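Local coordinates for cytochrome P450 RhF (Acinetobacter radioresistens, PDB 6RO8), which probably acts as a heme-dependent monooxygenase, this chain being the heme domain of a longer cytochrome P450 that also carries reductase-type domains, at residues W64-Y69 against K73-D78. Sequence-based numbering, arbitrary orientation.
With HEM (protoporphyrin IX containing Fe), chain B.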
ATOM      1  N   TRP A  64       4.487 -19.459   1.917  1.00 70.93           N
ATOM      2  CA  TRP A  64       4.383 -19.543   3.362  1.00 75.62           C
ATOM      3  C   TRP A  64       3.546 -18.373   3.871  1.00 73.87           C
ATOM      4  O   TRP A  64       3.595 -17.257   3.327  1.00 72.45           O
ATOM      5  CB  TRP A  64       5.763 -19.527   4.005  1.00 78.93           C
ATOM      6  CG  TRP A  64       6.530 -20.792   3.803  1.00 86.98           C
ATOM      7  CD1 TRP A  64       7.459 -21.046   2.835  1.00 92.70           C
ATOM      8  CD2 TRP A  64       6.441 -21.977   4.599  1.00 86.88           C
ATOM      9  NE1 TRP A  64       7.953 -22.324   2.975  1.00 88.68           N
ATOM     10  CE2 TRP A  64       7.345 -22.916   4.051  1.00 88.93           C
ATOM     11  CE3 TRP A  64       5.688 -22.337   5.722  1.00 79.73           C
ATOM     12  CZ2 TRP A  64       7.514 -24.192   4.587  1.00 83.72           C
ATOM     13  CZ3 TRP A  64       5.852 -23.605   6.248  1.00 83.93           C
ATOM     14  CH2 TRP A  64       6.764 -24.518   5.682  1.00 83.33           C
ATOM     15  N   ILE A  65       2.743 -18.634   4.898  1.00 69.53           N
ATOM     16  CA  ILE A  65       1.946 -17.591   5.529  1.00 69.80           C
ATOM     17  C   ILE A  65       2.498 -17.337   6.932  1.00 73.76           C
ATOM     18  O   ILE A  65       2.686 -18.272   7.719  1.00 84.02           O
ATOM     19  CB  ILE A  65       0.449 -17.955   5.565  1.00 68.16           C
ATOM     20  CG1 ILE A  65      -0.034 -18.453   4.196  1.00 66.36           C
ATOM     21  CG2 ILE A  65      -0.368 -16.758   6.069  1.00 58.88           C
ATOM     22  CD1 ILE A  65      -0.412 -17.395   3.208  1.00 65.50           C
ATOM     23  N   VAL A  66       2.765 -16.073   7.234  1.00 72.04           N
ATOM     24  CA  VAL A  66       3.376 -15.663   8.495  1.00 70.50           C
ATOM     25  C   VAL A  66       2.397 -14.709   9.169  1.00 68.47           C
ATOM     26  O   VAL A  66       2.099 -13.637   8.629  1.00 68.03           O
ATOM     27  CB  VAL A  66       4.740 -15.014   8.249  1.00 64.16           C
ATOM     28  CG1 VAL A  66       5.416 -14.684   9.533  1.00 56.91           C
ATOM     29  CG2 VAL A  66       5.599 -15.952   7.413  1.00 61.50           C
ATOM     30  N   THR A  67       1.873 -15.109  10.332  1.00 71.07           N
ATOM     31  CA  THR A  67       0.715 -14.462  10.937  1.00 67.44           C
ATOM     32  C   THR A  67       1.019 -13.652  12.186  1.00 69.04           C
ATOM     33  O   THR A  67       0.210 -12.791  12.540  1.00 67.00           O
ATOM     34  CB  THR A  67      -0.357 -15.501  11.293  1.00 68.22           C
ATOM     35  OG1 THR A  67       0.118 -16.333  12.357  1.00 69.24           O
ATOM     36  CG2 THR A  67      -0.731 -16.358  10.063  1.00 68.70           C
ATOM     37  N   ARG A  68       2.157 -13.875  12.845  1.00 77.36           N
ATOM     38  CA  ARG A  68       2.447 -13.276  14.142  1.00 75.13           C
ATOM     39  C   ARG A  68       3.353 -12.056  14.040  1.00 71.78           C
ATOM     40  O   ARG A  68       4.174 -11.942  13.128  1.00 74.39           O
ATOM     41  CB  ARG A  68       3.100 -14.297  15.064  1.00 83.27           C
ATOM     42  CG  ARG A  68       2.102 -15.260  15.651  1.00 88.16           C
ATOM     43  CD  ARG A  68       2.725 -16.066  16.739  1.00 81.90           C
ATOM     44  NE  ARG A  68       1.700 -16.838  17.411  1.00 89.26           N
ATOM     45  CZ  ARG A  68       1.952 -17.757  18.329  1.00 83.73           C
ATOM     46  NH1 ARG A  68       3.206 -18.012  18.668  1.00 78.09           N
ATOM     47  NH2 ARG A  68       0.955 -18.427  18.890  1.00 78.90           N
ATOM     48  N   TYR A  69       3.234 -11.173  15.042  1.00 70.61           N
ATOM     49  CA  TYR A  69       3.956  -9.903  15.020  1.00 69.95           C
ATOM     50  C   TYR A  69       5.470 -10.114  15.056  1.00 71.86           C
ATOM     51  O   TYR A  69       6.207  -9.537  14.248  1.00 75.93           O
ATOM     52  CB  TYR A  69       3.498  -9.013  16.181  1.00 64.04           C
ATOM     53  CG  TYR A  69       4.228  -7.679  16.230  1.00 66.84           C
ATOM     54  CD1 TYR A  69       3.746  -6.573  15.543  1.00 68.10           C
ATOM     55  CD2 TYR A  69       5.416  -7.540  16.937  1.00 67.32           C
ATOM     56  CE1 TYR A  69       4.412  -5.379  15.570  1.00 69.74           C
ATOM     57  CE2 TYR A  69       6.094  -6.344  16.962  1.00 71.86           C
ATOM     58  CZ  TYR A  69       5.582  -5.265  16.288  1.00 70.85           C
ATOM     59  OH  TYR A  69       6.260  -4.065  16.318  1.00 79.44           O
ATOM     60  N   LYS A  73       8.051  -9.211  11.933  1.00 73.92           N
ATOM     61  CA  LYS A  73       9.122  -8.255  12.168  1.00 78.37           C
ATOM     62  C   LYS A  73      10.481  -8.894  11.933  1.00 78.01           C
ATOM     63  O   LYS A  73      11.358  -8.298  11.291  1.00 82.43           O
ATOM     64  CB  LYS A  73       9.027  -7.689  13.585  1.00 87.17           C
ATOM     65  CG  LYS A  73       9.892  -6.464  13.795  1.00 95.89           C
ATOM     66  CD  LYS A  73       9.379  -5.585  14.919  1.00101.92           C
ATOM     67  CE  LYS A  73      10.352  -5.582  16.086  1.00110.79           C
ATOM     68  NZ  LYS A  73      10.093  -4.428  16.998  1.00114.70           N
ATOM     69  N   ALA A  74      10.672 -10.116  12.429  1.00 74.99           N
ATOM     70  CA  ALA A  74      11.969 -10.770  12.292  1.00 76.61           C
ATOM     71  C   ALA A  74      12.362 -10.910  10.823  1.00 83.94           C
ATOM     72  O   ALA A  74      13.495 -10.598  10.436  1.00 75.65           O
ATOM     73  CB  ALA A  74      11.930 -12.127  12.976  1.00 75.80           C
ATOM     74  N   ILE A  75      11.416 -11.339   9.980  1.00 78.95           N
ATOM     75  CA  ILE A  75      11.694 -11.481   8.554  1.00 78.04           C
ATOM     76  C   ILE A  75      11.995 -10.121   7.908  1.00 80.86           C
ATOM     77  O   ILE A  75      12.916 -10.003   7.082  1.00 76.64           O
ATOM     78  CB  ILE A  75      10.532 -12.240   7.881  1.00 73.86           C
ATOM     79  CG1 ILE A  75      10.500 -13.683   8.398  1.00 76.26           C
ATOM     80  CG2 ILE A  75      10.658 -12.242   6.360  1.00 79.17           C
ATOM     81  CD1 ILE A  75       9.108 -14.250   8.628  1.00 79.76           C
ATOM     82  N   PHE A  76      11.254  -9.071   8.287  1.00 73.98           N
ATOM     83  CA  PHE A  76      11.553  -7.734   7.775  1.00 69.84           C
ATOM     84  C   PHE A  76      12.972  -7.306   8.133  1.00 80.27           C
ATOM     85  O   PHE A  76      13.647  -6.638   7.338  1.00 82.11           O
ATOM     86  CB  PHE A  76      10.570  -6.720   8.340  1.00 66.13           C
ATOM     87  CG  PHE A  76       9.367  -6.491   7.497  1.00 70.21           C
ATOM     88  CD1 PHE A  76       9.493  -6.125   6.167  1.00 74.39           C
ATOM     89  CD2 PHE A  76       8.091  -6.605   8.046  1.00 70.13           C
ATOM     90  CE1 PHE A  76       8.362  -5.894   5.379  1.00 69.80           C
ATOM     91  CE2 PHE A  76       6.958  -6.363   7.267  1.00 68.73           C
ATOM     92  CZ  PHE A  76       7.098  -6.013   5.932  1.00 67.55           C
ATOM     93  N   ARG A  77      13.439  -7.683   9.329  1.00 78.34           N
ATOM     94  CA  ARG A  77      14.705  -7.192   9.862  1.00 80.52           C
ATOM     95  C   ARG A  77      15.925  -7.761   9.130  1.00 84.20           C
ATOM     96  O   ARG A  77      16.996  -7.150   9.171  1.00 87.01           O
ATOM     97  CB  ARG A  77      14.766  -7.518  11.356  1.00 84.94           C
ATOM     98  CG  ARG A  77      15.964  -6.946  12.087  1.00105.02           C
ATOM     99  CD  ARG A  77      15.723  -6.821  13.592  1.00118.67           C
ATOM    100  NE  ARG A  77      14.809  -7.837  14.105  1.00128.33           N
ATOM    101  CZ  ARG A  77      14.123  -7.722  15.240  1.00130.32           C
ATOM    102  NH1 ARG A  77      14.248  -6.631  15.986  1.00132.38           N
ATOM    103  NH2 ARG A  77      13.315  -8.703  15.631  1.00127.87           N
ATOM    104  N   ASP A  78      15.789  -8.897   8.444  1.00 82.77           N
ATOM    105  CA  ASP A  78      16.898  -9.576   7.774  1.00 87.53           C
ATOM    106  C   ASP A  78      16.632  -9.603   6.274  1.00 93.60           C
ATOM    107  O   ASP A  78      15.992 -10.536   5.761  1.00101.94           O
ATOM    108  CB  ASP A  78      17.067 -10.987   8.342  1.00 95.12           C
ATOM    109  CG  ASP A  78      18.211 -11.765   7.695  1.00102.46           C
ATOM    110  OD1 ASP A  78      18.844 -11.252   6.754  1.00 95.90           O
ATOM    111  OD2 ASP A  78      18.473 -12.908   8.135  1.00102.80           O
TER
HETATM  112  CHA HEM B 500       7.957   0.905   0.940  1.00 58.42           C
HETATM  113  CHB HEM B 500       3.396   0.857   2.639  1.00 64.35           C
HETATM  114  CHC HEM B 500       2.633   5.385   0.998  1.00 58.30           C
HETATM  115  CHD HEM B 500       7.018   5.196  -1.086  1.00 62.79           C
HETATM  116  C1A HEM B 500       6.789   0.476   1.532  1.00 59.53           C
HETATM  117  C2A HEM B 500       6.533  -0.826   2.122  1.00 65.64           C
HETATM  118  C3A HEM B 500       5.287  -0.838   2.585  1.00 61.68           C
HETATM  119  C4A HEM B 500       4.680   0.453   2.307  1.00 66.46           C
HETATM  120  CMA HEM B 500       4.621  -2.037   3.290  1.00 53.53           C
HETATM  121  CAA HEM B 500       7.532  -2.001   2.218  1.00 55.70           C
HETATM  122  CBA HEM B 500       8.127  -1.964   3.612  1.00 55.86           C
HETATM  123  CGA HEM B 500       9.185  -3.018   3.791  1.00 62.45           C
HETATM  124  O1A HEM B 500       9.432  -3.802   2.842  1.00 60.68           O
HETATM  125  O2A HEM B 500       9.778  -3.063   4.895  1.00 57.16           O
HETATM  126  C1B HEM B 500       2.832   2.093   2.427  1.00 62.66           C
HETATM  127  C2B HEM B 500       1.572   2.550   2.980  1.00 67.79           C
HETATM  128  C3B HEM B 500       1.349   3.803   2.513  1.00 61.48           C
HETATM  129  C4B HEM B 500       2.469   4.176   1.658  1.00 63.35           C
HETATM  130  CMB HEM B 500       0.690   1.690   3.925  1.00 58.42           C
HETATM  131  CAB HEM B 500       0.179   4.774   2.797  1.00 56.96           C
HETATM  132  CBB HEM B 500      -0.752   4.607   3.736  1.00 56.08           C
HETATM  133  C1C HEM B 500       3.756   5.740   0.282  1.00 64.17           C
HETATM  134  C2C HEM B 500       3.996   6.979  -0.436  1.00 67.48           C
HETATM  135  C3C HEM B 500       5.223   6.897  -1.000  1.00 70.25           C
HETATM  136  C4C HEM B 500       5.786   5.622  -0.659  1.00 64.02           C
HETATM  137  CMC HEM B 500       2.988   8.148  -0.497  1.00 62.17           C
HETATM  138  CAC HEM B 500       6.027   7.896  -1.878  1.00 72.77           C
HETATM  139  CBC HEM B 500       5.540   9.079  -2.256  1.00 84.17           C
HETATM  140  C1D HEM B 500       7.649   4.024  -0.752  1.00 61.68           C
HETATM  141  C2D HEM B 500       8.961   3.615  -1.196  1.00 64.83           C
HETATM  142  C3D HEM B 500       9.231   2.442  -0.635  1.00 67.66           C
HETATM  143  C4D HEM B 500       8.094   2.053   0.191  1.00 63.41           C
HETATM  144  CMD HEM B 500       9.895   4.387  -2.153  1.00 65.40           C
HETATM  145  CAD HEM B 500      10.533   1.644  -0.874  1.00 73.07           C
HETATM  146  CBD HEM B 500      11.635   2.035   0.100  1.00 76.93           C
HETATM  147  CGD HEM B 500      12.676   0.938   0.131  1.00 80.31           C
HETATM  148  O1D HEM B 500      12.512  -0.055  -0.607  1.00 80.11           O
HETATM  149  O2D HEM B 500      13.668   1.039   0.895  1.00 82.50           O
HETATM  150  NA  HEM B 500       5.633   1.218   1.652  1.00 68.45           N
HETATM  151  NB  HEM B 500       3.346   3.106   1.630  1.00 64.09           N
HETATM  152  NC  HEM B 500       4.874   4.941   0.116  1.00 67.64           N
HETATM  153  ND  HEM B 500       7.150   3.047   0.097  1.00 62.99           N
HETATM  154 FE   HEM B 500       5.245   3.113   0.867  1.00 59.25          FE
HETATM  155  O   HOH W   1       4.585   2.085  -1.084  1.00 78.69           O
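Tyr69 and Lys73 both hold CG anti to the backbone N (chi1 179° and -166°), which brings ring and lysine chain against each other on the flank of the helix that their four-residue spacing, about one turn, lets them share. The extended start of Lys73 carries its CD to 3.7 Å from Tyr69 OH and 3.9 Å from Tyr69 CE2, an apolar methylene lying against the phenol end of the ring; the bend at chi3 then turns CE and NZ. Lys73 NZ lies 3.9 Å from Tyr69 OH, and the strongest polar partner of that hydroxyl is the backbone carbonyl of Glu370. The tyrosine is thus held at its ring by the stack with His354 and at its hydroxyl by Glu370. Between the two backbones, Lys73 N donates to Tyr69 O at 3.0 Å with an N-H...O angle of 167°, the i+4 bond of an alpha helix in its first turn. Arg68 occupies the N-cap position, and Tyr69 N, which begins the helix, is hydrogen-bonded to the carboxylate of Asp351.

Farther along, the methyl ends of Val66, at the end of the strand, and Ile75 meet head-on: Val66 CG1 is 3.8 Å from Ile75 CD1, and Val66 CG2 lies 4.1 Å from the same Ile75 CD1. Ile75 also packs on Leu343 and Arg322, so the helix is seated on the sheet through more than one strand. Next to it, Phe76 is directed to the heme, its CE1 3.2 Å from the propionate oxygen O2A, while Arg322 hydrogen-bonds the heme. Strand 63-66 leading through a short turn into helix 69-77, which packs back against the mixed sheet, matches the beta-strand to B-helix connection of the cytochrome P450 fold, here bordering the heme propionate pocket.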